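Local coordinates for protein cysteine desulfurase (Thermococcus onnurineus, PDB 5B89) that probably catalyses the pyridoxal-phosphate-dependent removal of sulfur from L-cysteine, passing it to a sulfur carrier and leaving L-alanine, at residues T130-H135 and E156-G161; F154-G157 and L163-S166; A179-S184 and V189-E194. One frame throughout, in Å; residues are numbered along the deposited sequence.

Contact 1 of 3, residues T130-H135 and E156-G161; sequences TPYEHH and EGDDEG. With PLP (pyridoxal-5'-phosphate), chain G.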
loop_
_atom_site.group_PDB
_atom_site.type_symbol
_atom_site.label_atom_id
_atom_site.label_comp_id
_atom_site.label_asym_id
_atom_site.label_seq_id
_atom_site.Cartn_x
_atom_site.Cartn_y
_atom_site.Cartn_z
ATOM N N THR B 130 -24.327 9.230 4.249
ATOM C CA THR B 130 -24.572 10.288 5.261
ATOM C C THR B 130 -24.034 11.606 4.736
ATOM O O THR B 130 -23.136 11.643 3.943
ATOM C CB THR B 130 -23.995 9.962 6.659
ATOM O OG1 THR B 130 -22.604 10.346 6.706
ATOM C CG2 THR B 130 -24.138 8.595 7.061
ATOM N N PRO B 131 -24.425 12.696 5.366
ATOM C CA PRO B 131 -23.857 13.963 4.986
ATOM C C PRO B 131 -22.611 14.261 5.747
ATOM O O PRO B 131 -22.144 15.343 5.620
ATOM C CB PRO B 131 -24.896 14.977 5.428
ATOM C CG PRO B 131 -25.616 14.322 6.519
ATOM C CD PRO B 131 -25.551 12.841 6.285
ATOM N N TYR B 132 -22.093 13.341 6.518
ATOM C CA TYR B 132 -20.936 13.630 7.325
ATOM C C TYR B 132 -19.700 12.864 6.940
ATOM O O TYR B 132 -18.743 12.828 7.675
ATOM C CB TYR B 132 -21.241 13.310 8.789
ATOM C CG TYR B 132 -22.591 13.711 9.335
ATOM C CD1 TYR B 132 -22.868 15.006 9.662
ATOM C CD2 TYR B 132 -23.522 12.790 9.603
ATOM C CE1 TYR B 132 -24.083 15.371 10.194
ATOM C CE2 TYR B 132 -24.725 13.137 10.131
ATOM C CZ TYR B 132 -25.004 14.443 10.414
ATOM O OH TYR B 132 -26.209 14.756 10.919
ATOM N N GLU B 133 -19.755 12.250 5.784
ATOM C CA GLU B 133 -18.666 11.435 5.363
ATOM C C GLU B 133 -17.314 12.111 5.125
ATOM O O GLU B 133 -17.260 13.180 4.650
ATOM C CB GLU B 133 -19.067 10.697 4.093
ATOM C CG GLU B 133 -20.281 9.782 4.215
ATOM C CD GLU B 133 -20.117 8.637 5.222
ATOM O OE1 GLU B 133 -19.083 7.978 5.176
ATOM O OE2 GLU B 133 -21.015 8.441 6.026
ATOM N N HIS B 134 -16.249 11.401 5.467
ATOM C CA HIS B 134 -14.898 11.802 5.154
ATOM C C HIS B 134 -14.851 11.703 3.613
ATOM O O HIS B 134 -15.571 10.931 3.049
ATOM C CB HIS B 134 -13.939 10.800 5.812
ATOM C CG HIS B 134 -12.511 10.908 5.403
ATOM N ND1 HIS B 134 -11.529 11.375 6.238
ATOM C CD2 HIS B 134 -11.888 10.512 4.285
ATOM C CE1 HIS B 134 -10.368 11.299 5.626
ATOM N NE2 HIS B 134 -10.560 10.782 4.441
ATOM N N HIS B 135 -13.990 12.472 2.983
ATOM C CA HIS B 135 -13.901 12.536 1.524
ATOM C C HIS B 135 -13.662 11.157 0.914
ATOM O O HIS B 135 -14.114 10.902 -0.247
ATOM C CB HIS B 135 -12.854 13.492 1.088
ATOM C CG HIS B 135 -13.130 14.915 1.536
ATOM N ND1 HIS B 135 -12.127 15.833 1.763
ATOM C CD2 HIS B 135 -14.287 15.500 1.888
ATOM C CE1 HIS B 135 -12.684 16.983 2.178
ATOM N NE2 HIS B 135 -13.978 16.788 2.324
ATOM N N GLU B 156 -30.925 12.457 6.190
ATOM C CA GLU B 156 -30.998 13.695 6.938
ATOM C C GLU B 156 -30.446 13.523 8.318
ATOM O O GLU B 156 -30.565 12.505 8.898
ATOM C CB GLU B 156 -32.456 14.204 7.020
ATOM C CG GLU B 156 -33.007 14.572 5.659
ATOM C CD GLU B 156 -34.348 15.251 5.725
ATOM O OE1 GLU B 156 -34.929 15.275 6.798
ATOM O OE2 GLU B 156 -34.820 15.724 4.678
ATOM N N GLY B 157 -29.909 14.601 8.839
ATOM C CA GLY B 157 -29.414 14.589 10.183
ATOM C C GLY B 157 -29.194 15.989 10.707
ATOM O O GLY B 157 -29.279 16.913 10.004
ATOM N N ASP B 158 -28.897 16.058 11.992
ATOM C CA ASP B 158 -28.687 17.301 12.693
ATOM C C ASP B 158 -27.232 17.750 12.773
ATOM O O ASP B 158 -26.373 17.117 12.263
ATOM C CB ASP B 158 -29.404 17.272 14.040
ATOM C CG ASP B 158 -28.729 16.403 15.059
ATOM O OD1 ASP B 158 -27.585 16.055 14.892
ATOM O OD2 ASP B 158 -29.353 16.072 16.023
ATOM N N ASP B 159 -26.992 18.897 13.358
ATOM C CA ASP B 159 -25.668 19.446 13.421
ATOM C C ASP B 159 -24.739 18.719 14.376
ATOM O O ASP B 159 -23.575 18.921 14.330
ATOM C CB ASP B 159 -25.724 20.947 13.739
ATOM C CG ASP B 159 -26.105 21.787 12.531
ATOM O OD1 ASP B 159 -26.274 21.239 11.450
ATOM O OD2 ASP B 159 -26.259 22.992 12.699
ATOM N N GLU B 160 -25.276 17.860 15.198
ATOM C CA GLU B 160 -24.501 17.083 16.117
ATOM C C GLU B 160 -24.055 15.806 15.462
ATOM O O GLU B 160 -23.287 15.126 15.990
ATOM C CB GLU B 160 -25.352 16.681 17.314
ATOM C CG GLU B 160 -25.536 17.747 18.337
ATOM C CD GLU B 160 -26.215 17.279 19.607
ATOM O OE1 GLU B 160 -26.459 16.108 19.855
ATOM O OE2 GLU B 160 -26.474 18.145 20.398
ATOM N N GLY B 161 -24.597 15.503 14.305
ATOM C CA GLY B 161 -24.313 14.267 13.617
ATOM C C GLY B 161 -25.354 13.173 13.806
ATOM O O GLY B 161 -25.153 12.140 13.335
HETATM N N1 PLP G . -12.765 7.484 6.844
HETATM C C2 PLP G . -12.746 7.931 8.131
HETATM C C2A PLP G . -14.016 8.003 8.950
HETATM C C3 PLP G . -11.503 8.355 8.632
HETATM O O3 PLP G . -11.428 8.804 9.910
HETATM C C4 PLP G . -10.332 8.231 7.841
HETATM C C4A PLP G . -8.979 8.782 8.443
HETATM C C5 PLP G . -10.452 7.675 6.542
HETATM C C6 PLP G . -11.681 7.318 6.031
HETATM C C5A PLP G . -9.201 7.586 5.674
HETATM O O4P PLP G . -8.287 6.611 6.261
HETATM P P PLP G . -6.946 6.516 5.491
HETATM O O1P PLP G . -6.172 5.577 6.285
HETATM O O2P PLP G . -6.359 7.929 5.519
HETATM O O3P PLP G . -7.229 6.111 4.121
#
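Y132 reaches from the 130-135 loop into the backbone of 156-161 and ends on the carbonyl of D158. Its CB points toward 156-161, and the ring that follows is sandwiched: P131 CG sits 3.8 Å above the plane on one face, over the ring centre, while G161 CA covers the other. Along one side, CD2 and then CE2 approach G161 O, at 4.1 and 3.4 Å; on the other, CE1 lies 3.5 Å from D158 O. CZ is held close to G161 CA, at 3.3 Å, and OH donates to D158 O over 2.7 Å. This bond lies in the carbonyl plane on a lone pair, with a C=O...OH angle of 136°. D158 O also takes the amide of G161, which closes the type I turn D158-G161. Within 130-135, T130 OG1 accepts from Y132 N in an ST turn and donates to E133 OE2. H134, in the pocket of PLP and the bound alanine, lays a ring face over PLP, its CD2 3.6 Å from PLP C6. The two loops follow the adjacent parallel strands 126-129 and 151-154, and helix 378-384 adds V380 and K383 to the packing round Y132.

Contact 2 of 3, residues F154-G157 and L163-S166; sequences FIEG and LDLS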
loop_
_atom_site.group_PDB
_atom_site.type_symbol
_atom_site.label_atom_id
_atom_site.label_comp_id
_atom_site.label_asym_id
_atom_site.label_seq_id
_atom_site.Cartn_x
_atom_site.Cartn_y
_atom_site.Cartn_z
ATOM N N PHE B 154 -28.501 11.623 0.493
ATOM C CA PHE B 154 -27.923 11.746 1.784
ATOM C C PHE B 154 -28.955 11.696 2.847
ATOM O O PHE B 154 -29.994 12.488 2.791
ATOM C CB PHE B 154 -27.218 13.114 1.882
ATOM C CG PHE B 154 -26.155 13.290 0.875
ATOM C CD1 PHE B 154 -24.891 12.686 1.030
ATOM C CD2 PHE B 154 -26.437 13.902 -0.291
ATOM C CE1 PHE B 154 -23.951 12.757 0.075
ATOM C CE2 PHE B 154 -25.498 14.022 -1.260
ATOM C CZ PHE B 154 -24.245 13.464 -1.100
ATOM N N ILE B 155 -28.780 10.854 3.840
ATOM C CA ILE B 155 -29.737 10.737 4.944
ATOM C C ILE B 155 -29.764 12.052 5.714
ATOM O O ILE B 155 -28.765 12.648 5.871
ATOM C CB ILE B 155 -29.323 9.611 5.917
ATOM C CG1 ILE B 155 -29.334 8.301 5.168
ATOM C CG2 ILE B 155 -30.230 9.484 7.116
ATOM C CD1 ILE B 155 -28.581 7.173 5.812
ATOM N N GLU B 156 -30.925 12.457 6.190
ATOM C CA GLU B 156 -30.998 13.695 6.938
ATOM C C GLU B 156 -30.446 13.523 8.318
ATOM O O GLU B 156 -30.565 12.505 8.898
ATOM C CB GLU B 156 -32.456 14.204 7.020
ATOM C CG GLU B 156 -33.007 14.572 5.659
ATOM C CD GLU B 156 -34.348 15.251 5.725
ATOM O OE1 GLU B 156 -34.929 15.275 6.798
ATOM O OE2 GLU B 156 -34.820 15.724 4.678
ATOM N N GLY B 157 -29.909 14.601 8.839
ATOM C CA GLY B 157 -29.414 14.589 10.183
ATOM C C GLY B 157 -29.194 15.989 10.707
ATOM O O GLY B 157 -29.279 16.913 10.004
ATOM N N LEU B 163 -28.300 11.066 12.915
ATOM C CA LEU B 163 -29.089 10.791 11.773
ATOM C C LEU B 163 -30.563 10.591 12.139
ATOM O O LEU B 163 -30.890 10.090 13.141
ATOM C CB LEU B 163 -28.617 9.500 11.084
ATOM C CG LEU B 163 -27.237 9.502 10.466
ATOM C CD1 LEU B 163 -26.797 8.056 10.203
ATOM C CD2 LEU B 163 -27.149 10.338 9.217
ATOM N N ASP B 164 -31.446 10.958 11.229
ATOM C CA ASP B 164 -32.885 10.738 11.372
ATOM C C ASP B 164 -33.165 9.344 10.784
ATOM O O ASP B 164 -33.149 9.197 9.607
ATOM C CB ASP B 164 -33.583 11.797 10.540
ATOM C CG ASP B 164 -35.115 11.669 10.523
ATOM O OD1 ASP B 164 -35.626 10.651 10.899
ATOM O OD2 ASP B 164 -35.741 12.632 10.108
ATOM N N LEU B 165 -33.357 8.350 11.633
ATOM C CA LEU B 165 -33.515 6.998 11.206
ATOM C C LEU B 165 -34.791 6.739 10.422
ATOM O O LEU B 165 -34.855 5.838 9.676
ATOM C CB LEU B 165 -33.338 6.046 12.356
ATOM C CG LEU B 165 -31.895 5.972 12.868
ATOM C CD1 LEU B 165 -31.806 4.932 13.948
ATOM C CD2 LEU B 165 -30.850 5.707 11.805
ATOM N N SER B 166 -35.780 7.586 10.619
ATOM C CA SER B 166 -37.013 7.517 9.867
ATOM C C SER B 166 -36.708 7.926 8.443
ATOM O O SER B 166 -37.115 7.280 7.550
ATOM C CB SER B 166 -38.074 8.414 10.493
ATOM O OG SER B 166 -38.494 7.807 11.669
HETATM O O HOH W 1 -34.791 15.075 9.620
#
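G157 and L163 form a single backbone bridge, their CA atoms 4.1 Å apart, beside a nearly straight hydrogen bond from D164 N to E156 O (2.9 Å, 172°). The donor is tilted somewhat from the carbonyl plane, and D164 CB also leans on the same E156 O. On the buried side the contact is apolar. The CG2 branch of I155 meets L163 CD2 at 3.8 Å, and the two side chains cross at about a right angle. With chi1 at -62°, I155 CG1 stands beside its backbone N and CG2 is turned to the carbonyl side, where it also touches D164 O. L163 is covered further by T130, Y132 and H191, and I155 by V128 and A168.

The outer side is polar. The carboxylates of E156 and D164 approach each other, OE1 to OD2 at 4.3 Å, and a water lies between them, donating to E156 OE1 at 2.8 Å and to D164 OD2 at 2.7 Å. This water probably eases the repulsion between the like charges. The other oxygen, D164 OD1, faces the start of helix 165-172: it accepts from D167 N and, weakly, from S166 N at 3.1 Å. With CG swung to the far side from the backbone N (chi1 177°), the carboxylate comes over these first amides of the helix, whose dipole would favour its negative charge. D167 in turn accepts from E156 N through OD2, tying the helix back to the strand exit.

D164 is thus the N-cap of helix 165-172, the helix of a beta-alpha-beta crossover from strand 151-154, outermost in its sheet, to strand 177-181. Such parallel crossovers build the large, cofactor-binding domain of fold-type I pyridoxal-phosphate enzymes.

Contact 3 of 3, residues A179-S184 and V189-E194; sequences AVQHVS and VIHEVE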
loop_
_atom_site.group_PDB
_atom_site.type_symbol
_atom_site.label_atom_id
_atom_site.label_comp_id
_atom_site.label_asym_id
_atom_site.label_seq_id
_atom_site.Cartn_x
_atom_site.Cartn_y
_atom_site.Cartn_z
ATOM N N ALA B 179 -23.690 3.392 1.822
ATOM C CA ALA B 179 -22.357 3.505 2.375
ATOM C C ALA B 179 -22.373 4.449 3.557
ATOM O O ALA B 179 -22.760 5.558 3.430
ATOM C CB ALA B 179 -21.389 3.998 1.331
ATOM N N VAL B 180 -21.923 3.977 4.701
ATOM C CA VAL B 180 -21.898 4.841 5.876
ATOM C C VAL B 180 -20.641 4.664 6.715
ATOM O O VAL B 180 -20.046 3.632 6.768
ATOM C CB VAL B 180 -23.107 4.623 6.792
ATOM C CG1 VAL B 180 -24.419 4.809 6.014
ATOM C CG2 VAL B 180 -23.042 3.261 7.405
ATOM N N GLN B 181 -20.305 5.734 7.412
ATOM C CA GLN B 181 -19.204 5.686 8.307
ATOM C C GLN B 181 -19.745 5.180 9.634
ATOM O O GLN B 181 -20.809 5.434 9.981
ATOM C CB GLN B 181 -18.604 7.074 8.495
ATOM C CG GLN B 181 -19.503 7.992 9.246
ATOM C CD GLN B 181 -19.122 9.457 9.193
ATOM O OE1 GLN B 181 -18.164 9.851 8.584
ATOM N NE2 GLN B 181 -19.889 10.240 9.868
ATOM N N HIS B 182 -18.965 4.416 10.349
ATOM C CA HIS B 182 -19.315 4.002 11.662
ATOM C C HIS B 182 -19.208 5.145 12.659
ATOM O O HIS B 182 -20.104 5.368 13.526
ATOM C CB HIS B 182 -18.444 2.814 12.065
ATOM C CG HIS B 182 -18.836 2.073 13.239
ATOM N ND1 HIS B 182 -18.205 0.886 13.599
ATOM C CD2 HIS B 182 -19.765 2.290 14.214
ATOM C CE1 HIS B 182 -18.735 0.398 14.692
ATOM N NE2 HIS B 182 -19.683 1.234 15.084
ATOM N N VAL B 183 -18.098 5.841 12.627
ATOM C CA VAL B 183 -17.793 7.037 13.444
ATOM C C VAL B 183 -17.286 8.124 12.573
ATOM O O VAL B 183 -16.448 7.950 11.739
ATOM C CB VAL B 183 -16.674 6.653 14.460
ATOM C CG1 VAL B 183 -16.208 7.891 15.317
ATOM C CG2 VAL B 183 -17.121 5.533 15.378
ATOM N N SER B 184 -17.785 9.368 12.791
ATOM C CA SER B 184 -17.317 10.545 12.164
ATOM C C SER B 184 -15.953 11.031 12.703
ATOM O O SER B 184 -15.872 11.223 13.902
ATOM C CB SER B 184 -18.311 11.664 12.381
ATOM O OG SER B 184 -17.749 12.898 11.907
ATOM N N VAL B 189 -19.435 11.493 16.213
ATOM C CA VAL B 189 -20.670 10.733 16.311
ATOM C C VAL B 189 -20.491 9.230 16.000
ATOM O O VAL B 189 -19.799 8.937 14.982
ATOM C CB VAL B 189 -21.830 11.312 15.431
ATOM C CG1 VAL B 189 -21.454 11.561 14.005
ATOM C CG2 VAL B 189 -23.088 10.513 15.625
ATOM N N ILE B 190 -21.065 8.406 16.836
ATOM C CA ILE B 190 -21.183 6.961 16.569
ATOM C C ILE B 190 -22.523 6.729 15.959
ATOM O O ILE B 190 -23.500 6.795 16.682
ATOM C CB ILE B 190 -20.960 6.091 17.819
ATOM C CG1 ILE B 190 -19.621 6.495 18.597
ATOM C CG2 ILE B 190 -20.914 4.586 17.435
ATOM C CD1 ILE B 190 -19.502 5.847 19.902
ATOM N N HIS B 191 -22.598 6.391 14.693
ATOM C CA HIS B 191 -23.890 6.097 14.095
ATOM C C HIS B 191 -24.441 4.735 14.467
ATOM O O HIS B 191 -23.741 3.880 14.889
ATOM C CB HIS B 191 -23.771 6.207 12.595
ATOM C CG HIS B 191 -23.490 7.589 12.118
ATOM N ND1 HIS B 191 -22.439 7.905 11.296
ATOM C CD2 HIS B 191 -24.107 8.749 12.389
ATOM C CE1 HIS B 191 -22.444 9.192 11.052
ATOM N NE2 HIS B 191 -23.449 9.720 11.704
ATOM N N GLU B 192 -25.755 4.597 14.322
ATOM C CA GLU B 192 -26.454 3.360 14.616
ATOM C C GLU B 192 -26.281 2.415 13.459
ATOM O O GLU B 192 -27.192 2.084 12.790
ATOM C CB GLU B 192 -27.933 3.651 14.882
ATOM C CG GLU B 192 -28.107 4.738 15.938
ATOM C CD GLU B 192 -28.125 6.195 15.391
ATOM O OE1 GLU B 192 -27.646 6.519 14.290
ATOM O OE2 GLU B 192 -28.627 7.036 16.143
ATOM N N VAL B 193 -25.049 1.994 13.273
ATOM C CA VAL B 193 -24.729 1.148 12.150
ATOM C C VAL B 193 -25.477 -0.200 12.100
ATOM O O VAL B 193 -25.827 -0.637 11.045
ATOM C CB VAL B 193 -23.214 0.975 11.979
ATOM C CG1 VAL B 193 -22.919 0.065 10.823
ATOM C CG2 VAL B 193 -22.559 2.295 11.697
ATOM N N GLU B 194 -25.700 -0.795 13.227
ATOM C CA GLU B 194 -26.413 -2.040 13.222
ATOM C C GLU B 194 -27.813 -1.840 12.677
ATOM O O GLU B 194 -28.269 -2.596 11.898
ATOM C CB GLU B 194 -26.448 -2.635 14.608
ATOM C CG GLU B 194 -25.086 -2.948 15.180
ATOM C CD GLU B 194 -25.207 -3.346 16.621
ATOM O OE1 GLU B 194 -24.499 -2.765 17.433
ATOM O OE2 GLU B 194 -26.072 -4.194 16.910
#
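V183 and I190 face each other as a non-hydrogen-bonded antiparallel pair, and the bonds next to them belong to the tight part of the contact. H191 N donates to H182 O at 2.9 Å and S184 N to V189 O at 3.0 Å, while V183 CA adds a CA-H...O contact to the same V189 O at 3.2 Å. S184 CB presses on V189 CG1 at 3.5 Å; S184 OG turns instead to the amides of A186 and L187. V193 CG2 packs on H182 CA at 3.7 Å and on CD2 of its ring, the two side chains crossing at about a right angle, with I190 alongside the imidazole.

H191 adds a side-chain bond to this pairing. Its chi1 of -66° places the ring beside its own backbone N, from where ND1 donates to Q181 O (3.2 Å, 163°). The oxygen lies in the ring plane, although the donor stands above the plane of the carbonyl. With a phenylalanine here, Q181 O would probably be left without its ring donor and G161 O without its weak partner, NE2.

Packing is looser where V183 CG2 and I190 CG1 run side by side 4.2 Å apart and where V180 and V193 barely meet. I190 is partly exposed, and E192, at the N-cap position of helix 193-203, forms a salt bridge with K342.

The turn leads from strand 177-181 into that helix, in a beta-alpha-beta unit ending in strand 206-210. The segment just after strand 177-181 is held mainly by backbone bonds, with ND1 supplying the proton given to Q181 O, consistent with holding in place the backbone that carries V183 into the PLP pocket.

Overall arrangement
All three contacts gather at one end of the parallel strands 151-154, 126-129 and 177-181, with centres 9 to 12 Å apart. Contact 3, the most buried and nearest the centre of the chain, rests on backbone bonds and an imidazole. The partly buried contact 1 rests on a phenol bonded to a carbonyl and shares E156 and G157 with contact 2. Contact 2, the most peripheral, relies on a helix cap, its outer side carrying two nearby carboxylates bridged by a water. L163 joins the three, packing on Y132 and H191, while E133 OE2 probably bonds to Q181 N between contacts 1 and 3. These two border the PLP site through H134 and V183.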